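Local coordinates for protein beta-glucuronidase (Dictyoglomus thermophilum, PDB 6XXW) that probably hydrolyses beta-D-glucuronides, as a beta-glucuronidase of glycoside hydrolase family 2, at residues I91-G96 with V186-T191; V104-N109 with A123-F128. One frame throughout, in Å; residues are numbered along the deposited sequence.

Contact 1: residues I91-G96 with V186-T191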
ATOM      1  N   ILE A  91      37.394  14.928 -34.228  1.00 20.85           N
ATOM      2  CA  ILE A  91      36.837  14.951 -32.884  1.00 21.59           C
ATOM      3  C   ILE A  91      35.337  15.129 -33.021  1.00 20.61           C
ATOM      4  O   ILE A  91      34.876  16.153 -33.540  1.00 21.74           O
ATOM      5  CB  ILE A  91      37.449  16.069 -32.036  1.00 20.35           C
ATOM      6  CG1 ILE A  91      38.978  15.949 -32.027  1.00 20.17           C
ATOM      7  CG2 ILE A  91      36.863  16.043 -30.617  1.00 23.58           C
ATOM      8  CD1 ILE A  91      39.647  17.066 -31.246  1.00 18.40           C
ATOM      9  N   PHE A  92      34.577  14.132 -32.583  1.00 19.82           N
ATOM     10  CA  PHE A  92      33.130  14.156 -32.725  1.00 23.01           C
ATOM     11  C   PHE A  92      32.487  14.319 -31.357  1.00 24.19           C
ATOM     12  O   PHE A  92      32.896  13.680 -30.382  1.00 21.36           O
ATOM     13  CB  PHE A  92      32.608  12.885 -33.395  1.00 21.11           C
ATOM     14  CG  PHE A  92      33.010  12.747 -34.844  1.00 24.40           C
ATOM     15  CD1 PHE A  92      32.253  13.338 -35.846  1.00 27.99           C
ATOM     16  CD2 PHE A  92      34.137  12.025 -35.194  1.00 20.91           C
ATOM     17  CE1 PHE A  92      32.619  13.215 -37.181  1.00 23.46           C
ATOM     18  CE2 PHE A  92      34.517  11.895 -36.524  1.00 23.76           C
ATOM     19  CZ  PHE A  92      33.752  12.488 -37.521  1.00 20.99           C
ATOM     20  N   LEU A  93      31.482  15.175 -31.295  1.00 20.14           N
ATOM     21  CA  LEU A  93      30.685  15.369 -30.094  1.00 20.04           C
ATOM     22  C   LEU A  93      29.307  14.801 -30.371  1.00 20.89           C
ATOM     23  O   LEU A  93      28.625  15.273 -31.279  1.00 20.15           O
ATOM     24  CB  LEU A  93      30.604  16.850 -29.742  1.00 23.29           C
ATOM     25  CG  LEU A  93      29.626  17.282 -28.656  1.00 24.53           C
ATOM     26  CD1 LEU A  93      29.978  16.619 -27.354  1.00 27.44           C
ATOM     27  CD2 LEU A  93      29.727  18.769 -28.519  1.00 32.07           C
ATOM     28  N   ARG A  94      28.907  13.797 -29.596  1.00 21.07           N
ATOM     29  CA  ARG A  94      27.665  13.067 -29.820  1.00 21.26           C
ATOM     30  C   ARG A  94      26.731  13.247 -28.629  1.00 20.74           C
ATOM     31  O   ARG A  94      27.153  13.124 -27.472  1.00 18.94           O
ATOM     32  CB  ARG A  94      27.966  11.581 -30.057  1.00 22.58           C
ATOM     33  CG  ARG A  94      26.798  10.633 -29.856  1.00 23.79           C
ATOM     34  CD  ARG A  94      25.973  10.510 -31.126  1.00 29.20           C
ATOM     35  NE  ARG A  94      26.745   9.958 -32.235  1.00 42.59           N
ATOM     36  CZ  ARG A  94      26.672   8.694 -32.648  1.00 38.60           C
ATOM     37  NH1 ARG A  94      25.857   7.835 -32.035  1.00 29.33           N
ATOM     38  NH2 ARG A  94      27.421   8.291 -33.670  1.00 32.24           N
ATOM     39  N   VAL A  95      25.466  13.546 -28.913  1.00 17.56           N
ATOM     40  CA  VAL A  95      24.420  13.619 -27.892  1.00 18.69           C
ATOM     41  C   VAL A  95      23.456  12.475 -28.176  1.00 19.04           C
ATOM     42  O   VAL A  95      22.877  12.403 -29.266  1.00 20.57           O
ATOM     43  CB  VAL A  95      23.692  14.974 -27.898  1.00 19.79           C
ATOM     44  CG1 VAL A  95      22.588  14.994 -26.828  1.00 22.80           C
ATOM     45  CG2 VAL A  95      24.666  16.110 -27.681  1.00 19.76           C
ATOM     46  N   GLY A  96      23.308  11.568 -27.212  1.00 21.55           N
ATOM     47  CA  GLY A  96      22.504  10.386 -27.451  1.00 20.92           C
ATOM     48  C   GLY A  96      21.040  10.709 -27.686  1.00 19.33           C
ATOM     49  O   GLY A  96      20.393  10.100 -28.543  1.00 21.39           O
ATOM     50  N   VAL A 186      26.152  12.026 -23.377  1.00 17.09           N
ATOM     51  CA  VAL A 186      26.934  12.937 -24.200  1.00 18.28           C
ATOM     52  C   VAL A 186      28.365  12.425 -24.198  1.00 20.16           C
ATOM     53  O   VAL A 186      28.945  12.205 -23.130  1.00 21.41           O
ATOM     54  CB  VAL A 186      26.880  14.365 -23.644  1.00 18.28           C
ATOM     55  CG1 VAL A 186      27.695  15.303 -24.532  1.00 20.69           C
ATOM     56  CG2 VAL A 186      25.420  14.852 -23.504  1.00 18.26           C
ATOM     57  N   VAL A 187      28.941  12.209 -25.381  1.00 15.97           N
ATOM     58  CA  VAL A 187      30.311  11.710 -25.439  1.00 16.83           C
ATOM     59  C   VAL A 187      31.077  12.444 -26.530  1.00 18.60           C
ATOM     60  O   VAL A 187      30.504  12.987 -27.477  1.00 19.66           O
ATOM     61  CB  VAL A 187      30.383  10.178 -25.673  1.00 24.67           C
ATOM     62  CG1 VAL A 187      29.454   9.419 -24.703  1.00 24.35           C
ATOM     63  CG2 VAL A 187      30.039   9.852 -27.107  1.00 24.78           C
ATOM     64  N   ILE A 188      32.395  12.458 -26.373  1.00 18.58           N
ATOM     65  CA  ILE A 188      33.315  12.954 -27.387  1.00 16.90           C
ATOM     66  C   ILE A 188      34.196  11.788 -27.808  1.00 19.13           C
ATOM     67  O   ILE A 188      34.688  11.038 -26.962  1.00 20.15           O
ATOM     68  CB  ILE A 188      34.157  14.129 -26.864  1.00 24.22           C
ATOM     69  CG1 ILE A 188      33.241  15.278 -26.459  1.00 27.24           C
ATOM     70  CG2 ILE A 188      35.096  14.633 -27.948  1.00 28.67           C
ATOM     71  CD1 ILE A 188      33.975  16.530 -26.085  1.00 32.76           C
ATOM     72  N   TYR A 189      34.365  11.606 -29.108  1.00 20.61           N
ATOM     73  CA  TYR A 189      35.173  10.492 -29.570  1.00 20.05           C
ATOM     74  C   TYR A 189      36.026  10.948 -30.741  1.00 21.39           C
ATOM     75  O   TYR A 189      35.701  11.927 -31.419  1.00 23.07           O
ATOM     76  CB  TYR A 189      34.301   9.268 -29.923  1.00 21.23           C
ATOM     77  CG  TYR A 189      33.373   9.406 -31.106  1.00 21.99           C
ATOM     78  CD1 TYR A 189      32.090   9.943 -30.960  1.00 18.86           C
ATOM     79  CD2 TYR A 189      33.754   8.955 -32.363  1.00 24.38           C
ATOM     80  CE1 TYR A 189      31.221  10.044 -32.047  1.00 23.80           C
ATOM     81  CE2 TYR A 189      32.897   9.059 -33.457  1.00 21.10           C
ATOM     82  CZ  TYR A 189      31.639   9.605 -33.295  1.00 25.77           C
ATOM     83  OH  TYR A 189      30.807   9.698 -34.383  1.00 25.52           O
ATOM     84  N   THR A 190      37.150  10.259 -30.933  1.00 18.61           N
ATOM     85  CA  THR A 190      38.081  10.546 -32.013  1.00 20.74           C
ATOM     86  C   THR A 190      38.022   9.462 -33.078  1.00 22.45           C
ATOM     87  O   THR A 190      37.705   8.303 -32.794  1.00 22.04           O
ATOM     88  CB  THR A 190      39.526  10.637 -31.504  1.00 23.37           C
ATOM     89  OG1 THR A 190      39.903   9.375 -30.925  1.00 24.14           O
ATOM     90  CG2 THR A 190      39.665  11.727 -30.463  1.00 24.31           C
ATOM     91  N   THR A 191      38.361   9.842 -34.304  1.00 23.32           N
ATOM     92  CA  THR A 191      38.648   8.918 -35.389  1.00 23.67           C
ATOM     93  C   THR A 191      39.844   9.466 -36.154  1.00 22.20           C
ATOM     94  O   THR A 191      40.167  10.653 -36.045  1.00 25.31           O
ATOM     95  CB  THR A 191      37.464   8.743 -36.356  1.00 25.73           C
ATOM     96  OG1 THR A 191      37.447   9.833 -37.285  1.00 24.44           O
ATOM     97  CG2 THR A 191      36.101   8.669 -35.618  1.00 22.62           C
TER

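Contact 2: residues V104-N109 with A123-F128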
ATOM      1  N   VAL A 104      23.791  22.716 -29.674  1.00 21.15           N
ATOM      2  CA  VAL A 104      25.034  22.355 -28.992  1.00 22.51           C
ATOM      3  C   VAL A 104      26.096  23.408 -29.290  1.00 24.23           C
ATOM      4  O   VAL A 104      26.393  23.686 -30.459  1.00 19.82           O
ATOM      5  CB  VAL A 104      25.536  20.964 -29.408  1.00 23.71           C
ATOM      6  CG1 VAL A 104      26.815  20.631 -28.654  1.00 22.16           C
ATOM      7  CG2 VAL A 104      24.489  19.913 -29.138  1.00 27.00           C
ATOM      8  N   TYR A 105      26.677  23.976 -28.233  1.00 19.08           N
ATOM      9  CA  TYR A 105      27.705  25.001 -28.363  1.00 18.45           C
ATOM     10  C   TYR A 105      29.013  24.511 -27.768  1.00 18.95           C
ATOM     11  O   TYR A 105      29.042  24.043 -26.626  1.00 22.34           O
ATOM     12  CB  TYR A 105      27.301  26.299 -27.665  1.00 17.87           C
ATOM     13  CG  TYR A 105      26.032  26.913 -28.191  1.00 24.91           C
ATOM     14  CD1 TYR A 105      24.787  26.414 -27.815  1.00 21.43           C
ATOM     15  CD2 TYR A 105      26.072  28.012 -29.048  1.00 24.03           C
ATOM     16  CE1 TYR A 105      23.611  26.984 -28.296  1.00 27.15           C
ATOM     17  CE2 TYR A 105      24.907  28.580 -29.534  1.00 23.97           C
ATOM     18  CZ  TYR A 105      23.683  28.067 -29.151  1.00 30.29           C
ATOM     19  OH  TYR A 105      22.519  28.622 -29.619  1.00 25.67           O
ATOM     20  N   VAL A 106      30.098  24.667 -28.520  1.00 17.61           N
ATOM     21  CA  VAL A 106      31.446  24.370 -28.041  1.00 15.58           C
ATOM     22  C   VAL A 106      32.187  25.696 -27.960  1.00 20.68           C
ATOM     23  O   VAL A 106      32.420  26.346 -28.990  1.00 19.89           O
ATOM     24  CB  VAL A 106      32.167  23.375 -28.959  1.00 23.19           C
ATOM     25  CG1 VAL A 106      33.619  23.218 -28.540  1.00 17.01           C
ATOM     26  CG2 VAL A 106      31.437  22.018 -28.945  1.00 24.31           C
ATOM     27  N   ASN A 107      32.543  26.109 -26.739  1.00 19.41           N
ATOM     28  CA  ASN A 107      33.174  27.415 -26.495  1.00 18.04           C
ATOM     29  C   ASN A 107      32.382  28.549 -27.144  1.00 20.81           C
ATOM     30  O   ASN A 107      32.945  29.470 -27.744  1.00 21.53           O
ATOM     31  CB  ASN A 107      34.627  27.413 -26.968  1.00 17.08           C
ATOM     32  CG  ASN A 107      35.462  26.392 -26.225  1.00 21.10           C
ATOM     33  OD1 ASN A 107      35.378  26.299 -25.009  1.00 17.46           O
ATOM     34  ND2 ASN A 107      36.237  25.604 -26.954  1.00 19.49           N
ATOM     35  N   GLY A 108      31.056  28.482 -27.020  1.00 19.33           N
ATOM     36  CA  GLY A 108      30.177  29.491 -27.576  1.00 20.51           C
ATOM     37  C   GLY A 108      29.827  29.320 -29.039  1.00 20.26           C
ATOM     38  O   GLY A 108      28.985  30.073 -29.545  1.00 23.03           O
ATOM     39  N   ASN A 109      30.439  28.365 -29.736  1.00 19.74           N
ATOM     40  CA  ASN A 109      30.196  28.136 -31.153  1.00 20.02           C
ATOM     41  C   ASN A 109      29.119  27.076 -31.349  1.00 25.71           C
ATOM     42  O   ASN A 109      29.253  25.961 -30.843  1.00 20.57           O
ATOM     43  CB  ASN A 109      31.478  27.680 -31.834  1.00 21.11           C
ATOM     44  CG  ASN A 109      32.573  28.714 -31.763  1.00 25.13           C
ATOM     45  OD1 ASN A 109      32.606  29.632 -32.575  1.00 24.07           O
ATOM     46  ND2 ASN A 109      33.474  28.579 -30.779  1.00 22.66           N
ATOM     47  N   ALA A 123      28.412  16.314 -34.155  1.00 22.36           N
ATOM     48  CA  ALA A 123      29.104  17.232 -35.045  1.00 22.85           C
ATOM     49  C   ALA A 123      30.598  17.036 -34.859  1.00 26.19           C
ATOM     50  O   ALA A 123      31.047  16.581 -33.805  1.00 19.58           O
ATOM     51  CB  ALA A 123      28.717  18.685 -34.759  1.00 26.47           C
ATOM     52  N   GLU A 124      31.367  17.377 -35.889  1.00 24.14           N
ATOM     53  CA  GLU A 124      32.818  17.387 -35.767  1.00 23.34           C
ATOM     54  C   GLU A 124      33.226  18.752 -35.235  1.00 21.49           C
ATOM     55  O   GLU A 124      32.760  19.777 -35.744  1.00 25.09           O
ATOM     56  CB  GLU A 124      33.487  17.088 -37.111  1.00 23.24           C
ATOM     57  CG  GLU A 124      34.821  16.393 -36.960  1.00 23.31           C
ATOM     58  CD  GLU A 124      35.949  17.371 -36.681  1.00 27.06           C
ATOM     59  OE1 GLU A 124      35.850  18.538 -37.113  1.00 31.23           O
ATOM     60  OE2 GLU A 124      36.940  16.971 -36.040  1.00 30.01           O
ATOM     61  N   ILE A 125      34.054  18.772 -34.188  1.00 21.97           N
ATOM     62  CA  ILE A 125      34.254  20.009 -33.430  1.00 21.10           C
ATOM     63  C   ILE A 125      35.719  20.415 -33.324  1.00 21.84           C
ATOM     64  O   ILE A 125      36.045  21.367 -32.610  1.00 21.48           O
ATOM     65  CB  ILE A 125      33.635  19.906 -32.019  1.00 20.02           C
ATOM     66  CG1 ILE A 125      34.387  18.868 -31.168  1.00 19.51           C
ATOM     67  CG2 ILE A 125      32.136  19.576 -32.099  1.00 19.52           C
ATOM     68  CD1 ILE A 125      34.138  18.994 -29.633  1.00 21.53           C
ATOM     69  N   SER A 126      36.615  19.737 -34.046  1.00 20.14           N
ATOM     70  CA  SER A 126      38.036  20.058 -33.906  1.00 19.19           C
ATOM     71  C   SER A 126      38.320  21.524 -34.231  1.00 24.33           C
ATOM     72  O   SER A 126      39.267  22.106 -33.688  1.00 27.40           O
ATOM     73  CB  SER A 126      38.872  19.136 -34.796  1.00 24.72           C
ATOM     74  OG  SER A 126      38.546  19.335 -36.150  1.00 32.13           O
ATOM     75  N   LYS A 127      37.488  22.147 -35.069  1.00 23.57           N
ATOM     76  CA  LYS A 127      37.681  23.551 -35.416  1.00 25.84           C
ATOM     77  C   LYS A 127      37.434  24.481 -34.237  1.00 22.09           C
ATOM     78  O   LYS A 127      37.865  25.634 -34.275  1.00 21.62           O
ATOM     79  CB  LYS A 127      36.754  23.938 -36.576  1.00 28.78           C
ATOM     80  N   PHE A 128      36.758  24.017 -33.188  1.00 22.19           N
ATOM     81  CA  PHE A 128      36.332  24.910 -32.121  1.00 19.68           C
ATOM     82  C   PHE A 128      36.972  24.638 -30.770  1.00 22.34           C
ATOM     83  O   PHE A 128      36.669  25.364 -29.815  1.00 22.69           O
ATOM     84  CB  PHE A 128      34.806  24.847 -31.959  1.00 21.04           C
ATOM     85  CG  PHE A 128      34.052  24.998 -33.251  1.00 24.46           C
ATOM     86  CD1 PHE A 128      33.884  26.246 -33.824  1.00 27.34           C
ATOM     87  CD2 PHE A 128      33.509  23.894 -33.887  1.00 25.56           C
ATOM     88  CE1 PHE A 128      33.174  26.397 -35.020  1.00 34.10           C
ATOM     89  CE2 PHE A 128      32.803  24.036 -35.079  1.00 31.88           C
ATOM     90  CZ  PHE A 128      32.638  25.290 -35.641  1.00 29.58           C
TER

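Contact 1: residues I91-G96 with V186-T191
The carbonyl O of Tyr-189 accepts from Phe-92 N at 2.7 Å, and the N of Tyr-189 returns a bond to Phe-92 O, closing an antiparallel hydrogen-bonded pair. Arg-94 and Val-187 repeat it two residues on, past the non-hydrogen-bonded pair Leu-93/Ile-188. On the face carrying Phe-92 and Arg-94, the Tyr-189 ring swings across to Phe-92 on the adjoining strand because CG stands between its own backbone N and carbonyl carbon (chi1 67°). Phe-92 CB makes a CH-pi contact over one face of that ring, toward its rim, 3.6 Å from the centroid, while the two rings, planes 20° apart, barely overlap. Tyr-189 OH bonds Glu-122 OE1, which also makes a salt bridge with Arg-94 NE, while Arg-94 NH2 bonds the backbone O of Leu-22. Losing the tyrosine to an alanine would probably uncover Phe-92 CB and leave Glu-122 with one partner fewer. Across the sheet, Leu-93 CD1 lies against Ile-188 CG1 at 3.6 Å, and the CG2 methyls of Ile-91 and Ile-188 meet tightly at 3.5 Å. Strand 185-191 runs between 90-99 and 32-43 in the sugar-binding domain's antiparallel sheet; Leu-93, Val-95 and Val-186 face strand 134-142.

Contact 2: residues V104-N109 with A123-F128
Asn-107 ND2 reaches across to the backbone O of Phe-128 at 2.9 Å, with the acceptor almost in the amide plane of Asn-107 and ND2 lying 17° out of the Phe-128 carbonyl plane. Next to this bond the contact is apolar. Val-106 uses both branches: with CG1 anti to the backbone N (chi1 173°), that methyl meets Phe-128 CB at 4.0 Å, while CG2 turns to the CG2 and CD1 methyls of Ile-125. Asn-109 lies along the CD1-CE1 side of the Phe-128 ring, its CB 3.4 Å from ring atom CD1; amide and ring planes are 30° apart, and the approach is oblique.

Behind these groups stands a type I' beta turn from Val-106 to Asn-109, in which Gly-108 adopts a backbone that would jam a CB against the preceding carbonyl. Val-106 O receives two donors from Asn-109, the backbone N and, at 3.0 Å, the side-chain ND2, which fixes the rotation of that amide beside the ring. Asn-107 is steadied from outside: its OD1 accepts from Ile-136 N, and its ND2 also donates to Asn-135 OD1. On the partner side, Phe-128 N bonds Ile-125 O at 2.8 Å, so the chain folds back and brings both residues to Val-106. Lys-127 CB sits over one face of the Phe-128 ring, and Ser-126 OG bonds Glu-124 OE2.

The turn closes a beta hairpin of strands 101-106 and 109-115, and the loop it meets leaves the end of strand 121-124. Val-111 of strand 109-115 touches Val-106 and Phe-128, while strand 90-99 packs against both segments, Leu-93 on Val-106 and Ile-91 on Ile-125.

From the N terminus, the chain first lays down 91-96, continues through strand 90-99 into strand 101-106, and makes the hairpin turn of contact 2. After strand 109-115 it returns along 121-124, and residues 123-128 close a short loop at contact 2. Only much later, after strand 134-142 and several further strands, does 186-191 close contact 1, so the short closure lies wholly within the long one and the two do not cross. Strand 90-99 couples them, with 185-191 paired to it at one edge and 121-124 at the other. Ile-91 meets Glu-124 and Ile-125 through its backbone, and Leu-93 CD2 also packs on Val-104.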